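Local coordinates for MutT/nudix family protein (PDB 4HFQ) that hydrolyses UDP-linked precursors of peptidoglycan biosynthesis, acting as a UDP-X diphosphatase of the Nudix superfamily, at residues D71-I76 against S92-G97. Residues are numbered along the deposited sequence; the frame is centred on the assembly and turned at random.
Sequences DVRAWI and SWALPG. With SO4 (sulfate ion), chain F.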
# COMPACT_ATOMS: atom_id res chain seq x y z
N ASP A 71 -5.32 -5.45 -1.97
CA ASP A 71 -6.31 -5.99 -2.91
C ASP A 71 -5.62 -7.11 -3.66
O ASP A 71 -4.43 -7.00 -4.02
CB ASP A 71 -6.80 -4.90 -3.87
CG ASP A 71 -7.82 -5.40 -4.86
OD1 ASP A 71 -9.01 -5.42 -4.52
OD2 ASP A 71 -7.45 -5.75 -6.00
N VAL A 72 -6.34 -8.21 -3.84
CA VAL A 72 -5.80 -9.37 -4.60
C VAL A 72 -6.68 -9.66 -5.80
O VAL A 72 -7.90 -9.51 -5.74
CB VAL A 72 -5.63 -10.64 -3.72
CG1 VAL A 72 -4.59 -10.39 -2.63
CG2 VAL A 72 -6.95 -11.13 -3.12
N ARG A 73 -6.03 -10.06 -6.90
CA ARG A 73 -6.73 -10.37 -8.14
C ARG A 73 -6.12 -11.60 -8.76
O ARG A 73 -4.93 -11.88 -8.59
CB ARG A 73 -6.65 -9.23 -9.16
CG ARG A 73 -7.30 -7.92 -8.71
CD ARG A 73 -8.81 -8.05 -8.66
NE ARG A 73 -9.38 -7.14 -7.67
CZ ARG A 73 -10.67 -7.02 -7.41
NH1 ARG A 73 -11.58 -7.69 -8.12
NH2 ARG A 73 -11.08 -6.20 -6.46
N ALA A 74 -6.96 -12.34 -9.50
CA ALA A 74 -6.55 -13.56 -10.20
C ALA A 74 -6.57 -13.35 -11.71
O ALA A 74 -7.56 -12.90 -12.27
CB ALA A 74 -7.48 -14.70 -9.83
N TRP A 75 -5.47 -13.75 -12.33
CA TRP A 75 -5.30 -13.76 -13.78
C TRP A 75 -5.32 -15.20 -14.24
O TRP A 75 -4.38 -15.95 -14.01
CB TRP A 75 -4.00 -13.08 -14.12
CG TRP A 75 -3.66 -13.06 -15.58
CD1 TRP A 75 -2.90 -13.98 -16.30
CD2 TRP A 75 -4.05 -12.03 -16.54
NE1 TRP A 75 -2.78 -13.56 -17.61
CE2 TRP A 75 -3.46 -12.41 -17.82
CE3 TRP A 75 -4.81 -10.86 -16.46
CZ2 TRP A 75 -3.64 -11.64 -18.96
CZ3 TRP A 75 -4.97 -10.10 -17.62
CH2 TRP A 75 -4.38 -10.48 -18.83
N ILE A 76 -6.45 -15.58 -14.84
CA ILE A 76 -6.72 -16.97 -15.26
C ILE A 76 -6.93 -16.95 -16.76
O ILE A 76 -7.86 -16.32 -17.25
CB ILE A 76 -8.00 -17.47 -14.55
CG1 ILE A 76 -7.83 -17.42 -13.02
CG2 ILE A 76 -8.37 -18.87 -15.03
CD1 ILE A 76 -9.12 -17.27 -12.25
N SER A 92 -20.50 -4.07 -14.95
CA SER A 92 -19.13 -4.14 -15.45
C SER A 92 -18.33 -5.30 -14.86
O SER A 92 -18.77 -5.94 -13.90
CB SER A 92 -18.41 -2.82 -15.21
OG SER A 92 -18.44 -2.53 -13.84
N TRP A 93 -17.16 -5.54 -15.43
CA TRP A 93 -16.43 -6.78 -15.23
C TRP A 93 -15.09 -6.51 -14.63
O TRP A 93 -14.48 -5.48 -14.89
CB TRP A 93 -16.24 -7.45 -16.58
CG TRP A 93 -17.54 -7.87 -17.24
CD1 TRP A 93 -18.42 -7.07 -17.96
CD2 TRP A 93 -18.10 -9.21 -17.26
NE1 TRP A 93 -19.49 -7.82 -18.39
CE2 TRP A 93 -19.35 -9.12 -18.02
CE3 TRP A 93 -17.71 -10.44 -16.75
CZ2 TRP A 93 -20.16 -10.22 -18.24
CZ3 TRP A 93 -18.54 -11.55 -16.97
CH2 TRP A 93 -19.73 -11.44 -17.71
N ALA A 94 -14.59 -7.49 -13.86
CA ALA A 94 -13.23 -7.38 -13.30
C ALA A 94 -12.61 -8.75 -13.15
O ALA A 94 -13.29 -9.77 -13.24
CB ALA A 94 -13.24 -6.68 -11.94
N LEU A 95 -11.30 -8.79 -12.89
CA LEU A 95 -10.64 -10.05 -12.54
C LEU A 95 -11.18 -10.50 -11.18
O LEU A 95 -11.47 -9.64 -10.32
CB LEU A 95 -9.12 -9.87 -12.40
CG LEU A 95 -8.35 -9.33 -13.61
CD1 LEU A 95 -6.91 -9.03 -13.22
CD2 LEU A 95 -8.35 -10.35 -14.73
N PRO A 96 -11.34 -11.82 -10.96
CA PRO A 96 -11.76 -12.28 -9.64
C PRO A 96 -10.79 -11.78 -8.56
O PRO A 96 -9.61 -11.62 -8.81
CB PRO A 96 -11.68 -13.82 -9.75
CG PRO A 96 -11.86 -14.08 -11.22
CD PRO A 96 -11.14 -12.94 -11.90
N GLY A 97 -11.33 -11.52 -7.38
CA GLY A 97 -10.52 -11.06 -6.24
C GLY A 97 -11.30 -10.14 -5.34
O GLY A 97 -12.54 -10.19 -5.27
S SO4 F . -15.24 -8.85 -7.60
O1 SO4 F . -16.68 -8.59 -7.80
O2 SO4 F . -15.00 -9.14 -6.16
O3 SO4 F . -14.81 -10.00 -8.42
O4 SO4 F . -14.44 -7.67 -8.00
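In this Nudix fold, Arg73 and Gly97 face each other as an antiparallel non-hydrogen-bonded pair, where the extended run Leu95-Pro96-Gly97 comes up against strand 69-78 just ahead of the Nudix box, the loop-helix-loop motif built round helix 106-118. The backbones come very close here: Gly97 CA lies 3.1 Å from Val72 O in a CA-H...O contact, and the glycine has no side chain to push the strands apart. One residue on, Ala74 N donates to Pro96 O over 2.8 Å, the backbone bond that fixes the register. Above the pair, the Arg73 side chain bends at chi2 (-70°) and brings its guanidinium over Gly97, whose C sits under one face near the rim. NH1 points two ways in that plane, giving one hydrogen bond to Leu95 O (2.9 Å, almost straight on to the carbonyl) and another to O4 of a sulfate, also 2.9 Å. Asp71 takes the other edge side-on, OD2 receiving NE and OD1 receiving NH2, both through syn lone pairs; Lys145 is a second cationic partner of OD2. With both edges held, the guanidinium has little freedom to rotate; the sulfate, probably from the crystallisation liquor, may mark where a substrate phosphate binds. Gly97 N donates to Glu117 OE1 of helix 106-118. Further along, Leu95 enters beside Ala74 O, its CB 3.4 Å from that oxygen, while Ile76 CD1 reaches Pro96 CG. Trp75 CB points away, and chi1 of 178° sets the ring against helix 184-194, yet CE3 still touches Leu95 CD2 at 4.0 Å.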